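Local atomic coordinates of SusD superfamily protein (Bacteroides thetaiotaomicron VPI-5482, PDB entry 3HDX), a protein that probably binds polysaccharide at the outer membrane as a member of the SusD family, taking part in carbohydrate uptake. Residues Met19-Leu24 with Arg115-Phe120; Ala161-Ala166 with Leu197-Val202. One frame throughout, in Å; residues are numbered along the deposited sequence.

Contact 1 (Met19-Leu24 with Arg115-Phe120); sequences MGVYGL and RALRAF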
loop_
_atom_site.group_PDB
_atom_site.type_symbol
_atom_site.label_atom_id
_atom_site.label_comp_id
_atom_site.label_asym_id
_atom_site.label_seq_id
_atom_site.Cartn_x
_atom_site.Cartn_y
_atom_site.Cartn_z
HETATM N N MSE A 19 -15.989 -11.921 2.125
HETATM C CA MSE A 19 -15.922 -10.873 1.081
HETATM C C MSE A 19 -16.178 -9.487 1.706
HETATM O O MSE A 19 -15.576 -8.485 1.277
HETATM C CB MSE A 19 -16.847 -11.189 -0.101
HETATM C CG MSE A 19 -16.495 -12.529 -0.810
HETATM SE SE MSE A 19 -14.618 -12.797 -1.269
HETATM C CE MSE A 19 -14.606 -14.714 -1.398
ATOM N N GLY A 20 -17.001 -9.433 2.761
ATOM C CA GLY A 20 -17.232 -8.204 3.478
ATOM C C GLY A 20 -15.999 -7.652 4.173
ATOM O O GLY A 20 -15.812 -6.440 4.200
ATOM N N VAL A 21 -15.159 -8.533 4.753
ATOM C CA VAL A 21 -13.912 -8.072 5.398
ATOM C C VAL A 21 -12.974 -7.460 4.323
ATOM O O VAL A 21 -12.381 -6.389 4.544
ATOM C CB VAL A 21 -13.214 -9.169 6.214
ATOM C CG1 VAL A 21 -11.973 -8.601 6.908
ATOM C CG2 VAL A 21 -14.196 -9.775 7.261
ATOM N N TYR A 22 -12.878 -8.109 3.154
ATOM C CA TYR A 22 -12.133 -7.543 2.025
ATOM C C TYR A 22 -12.686 -6.181 1.629
ATOM O O TYR A 22 -11.932 -5.249 1.383
ATOM C CB TYR A 22 -12.131 -8.463 0.802
ATOM C CG TYR A 22 -11.115 -9.609 0.858
ATOM C CD1 TYR A 22 -9.775 -9.383 0.521
ATOM C CD2 TYR A 22 -11.473 -10.885 1.233
ATOM C CE1 TYR A 22 -8.814 -10.400 0.584
ATOM C CE2 TYR A 22 -10.540 -11.914 1.295
ATOM C CZ TYR A 22 -9.208 -11.676 0.935
ATOM O OH TYR A 22 -8.301 -12.693 0.986
ATOM N N GLY A 23 -14.010 -6.080 1.547
ATOM C CA GLY A 23 -14.644 -4.833 1.168
ATOM C C GLY A 23 -14.370 -3.691 2.117
ATOM O O GLY A 23 -14.113 -2.556 1.692
ATOM N N LEU A 24 -14.434 -4.004 3.412
ATOM C CA LEU A 24 -14.142 -3.026 4.446
ATOM C C LEU A 24 -12.691 -2.571 4.382
ATOM O O LEU A 24 -12.418 -1.400 4.632
ATOM C CB LEU A 24 -14.486 -3.574 5.833
ATOM C CG LEU A 24 -15.985 -3.760 6.111
ATOM C CD1 LEU A 24 -16.173 -4.590 7.374
ATOM C CD2 LEU A 24 -16.645 -2.386 6.208
ATOM N N ARG A 115 -7.575 -12.896 9.519
ATOM C CA ARG A 115 -6.513 -12.626 10.485
ATOM C C ARG A 115 -5.458 -11.713 9.828
ATOM O O ARG A 115 -4.981 -10.755 10.468
ATOM C CB ARG A 115 -5.851 -13.935 10.956
ATOM C CG ARG A 115 -4.835 -13.763 12.019
ATOM C CD ARG A 115 -4.135 -15.025 12.382
ATOM N NE ARG A 115 -4.941 -16.048 12.995
ATOM C CZ ARG A 115 -5.201 -16.197 14.284
ATOM N NH1 ARG A 115 -4.919 -15.254 15.161
ATOM N NH2 ARG A 115 -5.871 -17.287 14.688
ATOM N N ALA A 116 -5.067 -12.042 8.597
ATOM C CA ALA A 116 -4.068 -11.250 7.871
ATOM C C ALA A 116 -4.591 -9.840 7.541
ATOM O O ALA A 116 -3.830 -8.870 7.620
ATOM C CB ALA A 116 -3.611 -11.997 6.589
ATOM N N LEU A 117 -5.867 -9.737 7.162
ATOM C CA LEU A 117 -6.457 -8.442 6.869
ATOM C C LEU A 117 -6.485 -7.551 8.112
ATOM O O LEU A 117 -6.224 -6.346 8.038
ATOM C CB LEU A 117 -7.843 -8.593 6.232
ATOM C CG LEU A 117 -7.888 -9.144 4.804
ATOM C CD1 LEU A 117 -9.312 -9.619 4.433
ATOM C CD2 LEU A 117 -7.434 -8.095 3.793
ATOM N N ARG A 118 -6.834 -8.135 9.249
ATOM C CA ARG A 118 -6.809 -7.390 10.512
ATOM C C ARG A 118 -5.389 -6.879 10.819
ATOM O O ARG A 118 -5.218 -5.722 11.231
ATOM C CB ARG A 118 -7.371 -8.233 11.650
ATOM C CG ARG A 118 -7.267 -7.586 13.020
ATOM C CD ARG A 118 -8.075 -8.351 14.061
ATOM N NE ARG A 118 -7.454 -9.655 14.332
ATOM C CZ ARG A 118 -7.855 -10.520 15.263
ATOM N NH1 ARG A 118 -8.973 -10.295 15.969
ATOM N NH2 ARG A 118 -7.173 -11.648 15.452
ATOM N N ALA A 119 -4.390 -7.776 10.658
ATOM C CA ALA A 119 -3.002 -7.425 10.907
ATOM C C ALA A 119 -2.527 -6.322 9.956
ATOM O O ALA A 119 -1.818 -5.387 10.377
ATOM C CB ALA A 119 -2.089 -8.670 10.820
ATOM N N PHE A 120 -2.928 -6.426 8.687
ATOM C CA PHE A 120 -2.631 -5.371 7.690
ATOM C C PHE A 120 -3.239 -4.036 8.107
ATOM O O PHE A 120 -2.559 -2.996 8.032
ATOM C CB PHE A 120 -3.109 -5.809 6.299
ATOM C CG PHE A 120 -2.981 -4.759 5.247
ATOM C CD1 PHE A 120 -1.744 -4.432 4.724
ATOM C CD2 PHE A 120 -4.107 -4.087 4.790
ATOM C CE1 PHE A 120 -1.645 -3.449 3.723
ATOM C CE2 PHE A 120 -4.007 -3.104 3.808
ATOM C CZ PHE A 120 -2.781 -2.792 3.271
#
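The phenolic oxygen of Y22 is gripped twice: OH donates to Q113 OE1 and accepts from the backbone N of F194. Q113 sits one turn before L117 on the same helix, so the polar end of the tyrosine is tied to the very helix against which its ring packs. These two bonds limit how the ring can shift, and L117 presses on it from one face. The methyl L117 CD1 stands 3.8 Å from the centroid of the Y22 ring and only 3° off the ring normal, an almost ideally centred CH-pi contact. The Y22 side chain sets out away from the partner helix; with CG opposite the carbonyl carbon (chi1 -80°), the ring is brought back to meet L117. Segments 19-24 and 115-120, on helices 11-30 and 104-129, run in broadly the same direction, though clearly inclined, within the largely helical SusD fold. V21 completes the apolar patch, starting toward L117 and placing its methyl CG1 3.8 Å from L117 CD1. T25, one turn further along helix 11-30, also touches the L117 side chain.

Contact 2 (Ala161-Ala166 with Leu197-Val202); sequences AELLTA and LSAYSV
Apolar helix-to-helix packing in the buried interior joins residues 161-166 of helix 152-169 to residues 197-202 of helix 196-209, two elements that follow one another in the helical SusD fold. The two segments run in roughly opposite directions, consistent with the helix pairing of TPR-like folds. They come close, with L163 CA and A199 CA 5.9 Å apart, an approach that the small alanine side chain permits. L163 carries the contact, and its two methyls divide the work. CD2 lies over the backbone side of A199, 4.0 Å from A199 CB and 4.1 Å from A199 CA, whereas CD1 reaches along the helix to V202. No hydrogen bond crosses between the segments. Further along helix 196-209, L203 and I206 also touch L163, and A116 and A119 of helix 104-129 border it as well. V202 carries CG1 opposite its backbone N (chi1 -177°), which sends this branch to the leucine: V202 CG1 lies 3.5 Å from L163 CD1, with the two side chains crossing nearly at right angles.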
loop_
_atom_site.group_PDB
_atom_site.type_symbol
_atom_site.label_atom_id
_atom_site.label_comp_id
_atom_site.label_asym_id
_atom_site.label_seq_id
_atom_site.Cartn_x
_atom_site.Cartn_y
_atom_site.Cartn_z
ATOM N N ALA A 161 2.973 -11.231 14.843
ATOM C CA ALA A 161 2.642 -12.571 15.349
ATOM C C ALA A 161 1.397 -13.110 14.662
ATOM O O ALA A 161 1.337 -14.290 14.286
ATOM C CB ALA A 161 2.498 -12.569 16.879
ATOM N N GLU A 162 0.427 -12.225 14.437
ATOM C CA GLU A 162 -0.786 -12.618 13.735
ATOM C C GLU A 162 -0.512 -13.042 12.305
ATOM O O GLU A 162 -1.088 -14.029 11.838
ATOM C CB GLU A 162 -1.814 -11.478 13.726
ATOM C CG GLU A 162 -2.376 -11.158 15.102
ATOM C CD GLU A 162 -3.390 -12.165 15.535
ATOM O OE1 GLU A 162 -4.371 -12.439 14.784
ATOM O OE2 GLU A 162 -3.192 -12.702 16.664
ATOM N N LEU A 163 0.368 -12.308 11.619
ATOM C CA LEU A 163 0.714 -12.626 10.226
ATOM C C LEU A 163 1.456 -13.956 10.146
ATOM O O LEU A 163 1.184 -14.796 9.263
ATOM C CB LEU A 163 1.535 -11.502 9.583
ATOM C CG LEU A 163 0.691 -10.282 9.224
ATOM C CD1 LEU A 163 1.558 -8.995 9.159
ATOM C CD2 LEU A 163 -0.150 -10.466 7.926
ATOM N N LEU A 164 2.402 -14.170 11.056
ATOM C CA LEU A 164 3.146 -15.469 11.077
ATOM C C LEU A 164 2.193 -16.647 11.323
ATOM O O LEU A 164 2.322 -17.707 10.700
ATOM C CB LEU A 164 4.317 -15.424 12.075
ATOM C CG LEU A 164 5.485 -14.602 11.553
ATOM C CD1 LEU A 164 6.398 -14.268 12.700
ATOM C CD2 LEU A 164 6.264 -15.351 10.439
ATOM N N THR A 165 1.201 -16.449 12.209
ATOM C CA THR A 165 0.161 -17.480 12.446
ATOM C C THR A 165 -0.681 -17.693 11.181
ATOM O O THR A 165 -0.868 -18.846 10.727
ATOM C CB THR A 165 -0.708 -17.117 13.649
ATOM O OG1 THR A 165 0.109 -17.149 14.814
ATOM C CG2 THR A 165 -1.881 -18.058 13.836
ATOM N N ALA A 166 -1.089 -16.588 10.546
ATOM C CA ALA A 166 -1.918 -16.679 9.298
ATOM C C ALA A 166 -1.172 -17.439 8.186
ATOM O O ALA A 166 -1.776 -18.244 7.478
ATOM C CB ALA A 166 -2.332 -15.308 8.783
ATOM N N LEU A 197 2.218 -15.015 0.238
ATOM C CA LEU A 197 3.204 -13.958 -0.029
ATOM C C LEU A 197 2.675 -12.562 0.302
ATOM O O LEU A 197 3.454 -11.675 0.709
ATOM C CB LEU A 197 3.802 -14.049 -1.420
ATOM C CG LEU A 197 4.524 -15.371 -1.711
ATOM C CD1 LEU A 197 5.239 -15.313 -3.122
ATOM C CD2 LEU A 197 5.545 -15.719 -0.558
ATOM N N SER A 198 1.357 -12.365 0.158
ATOM C CA SER A 198 0.737 -11.103 0.621
ATOM C C SER A 198 1.098 -10.894 2.103
ATOM O O SER A 198 1.543 -9.818 2.514
ATOM C CB SER A 198 -0.788 -11.159 0.480
ATOM O OG SER A 198 -1.197 -11.588 -0.807
ATOM N N ALA A 199 0.931 -11.937 2.915
ATOM C CA ALA A 199 1.254 -11.845 4.369
ATOM C C ALA A 199 2.731 -11.564 4.598
ATOM O O ALA A 199 3.097 -10.714 5.415
ATOM C CB ALA A 199 0.803 -13.110 5.117
ATOM N N TYR A 200 3.592 -12.295 3.879
ATOM C CA TYR A 200 5.040 -12.017 3.967
ATOM C C TYR A 200 5.396 -10.577 3.593
ATOM O O TYR A 200 6.319 -10.010 4.180
ATOM C CB TYR A 200 5.880 -13.015 3.162
ATOM C CG TYR A 200 6.153 -14.335 3.854
ATOM C CD1 TYR A 200 7.021 -14.398 4.925
ATOM C CD2 TYR A 200 5.538 -15.505 3.445
ATOM C CE1 TYR A 200 7.301 -15.601 5.565
ATOM C CE2 TYR A 200 5.843 -16.736 4.053
ATOM C CZ TYR A 200 6.698 -16.780 5.113
ATOM O OH TYR A 200 6.988 -17.949 5.750
ATOM N N SER A 201 4.671 -10.003 2.643
ATOM C CA SER A 201 4.937 -8.628 2.202
ATOM C C SER A 201 4.629 -7.636 3.311
ATOM O O SER A 201 5.375 -6.659 3.483
ATOM C CB SER A 201 4.194 -8.262 0.895
ATOM O OG SER A 201 2.828 -7.952 1.090
ATOM N N VAL A 202 3.561 -7.896 4.071
ATOM C CA VAL A 202 3.216 -7.040 5.203
ATOM C C VAL A 202 4.322 -7.183 6.250
ATOM O O VAL A 202 4.735 -6.182 6.838
ATOM C CB VAL A 202 1.775 -7.299 5.744
ATOM C CG1 VAL A 202 1.461 -6.321 6.886
ATOM C CG2 VAL A 202 0.750 -7.180 4.625
#

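Both contacts are buried, and neither has a hydrogen bond between its own segments, yet their chemistry differs. Contact 1 sets a methyl over an aromatic ring whose hydroxyl is tethered by polar partners; contact 2 is purely aliphatic and brings the backbones closer. Helix 104-129 links the two: beyond its partner in contact 1, it packs on helix 152-169 of contact 2, A119 CB lying 3.6 Å from L163 CG, and F120 touches V202. Toward a partly exposed edge of that junction, E162 OE1 receives salt bridges from R115 NH1 (2.9 Å) and from NH2 of the buried R118 (3.0 Å). F194 touches L117 of contact 1 and A199 of contact 2, bordering both.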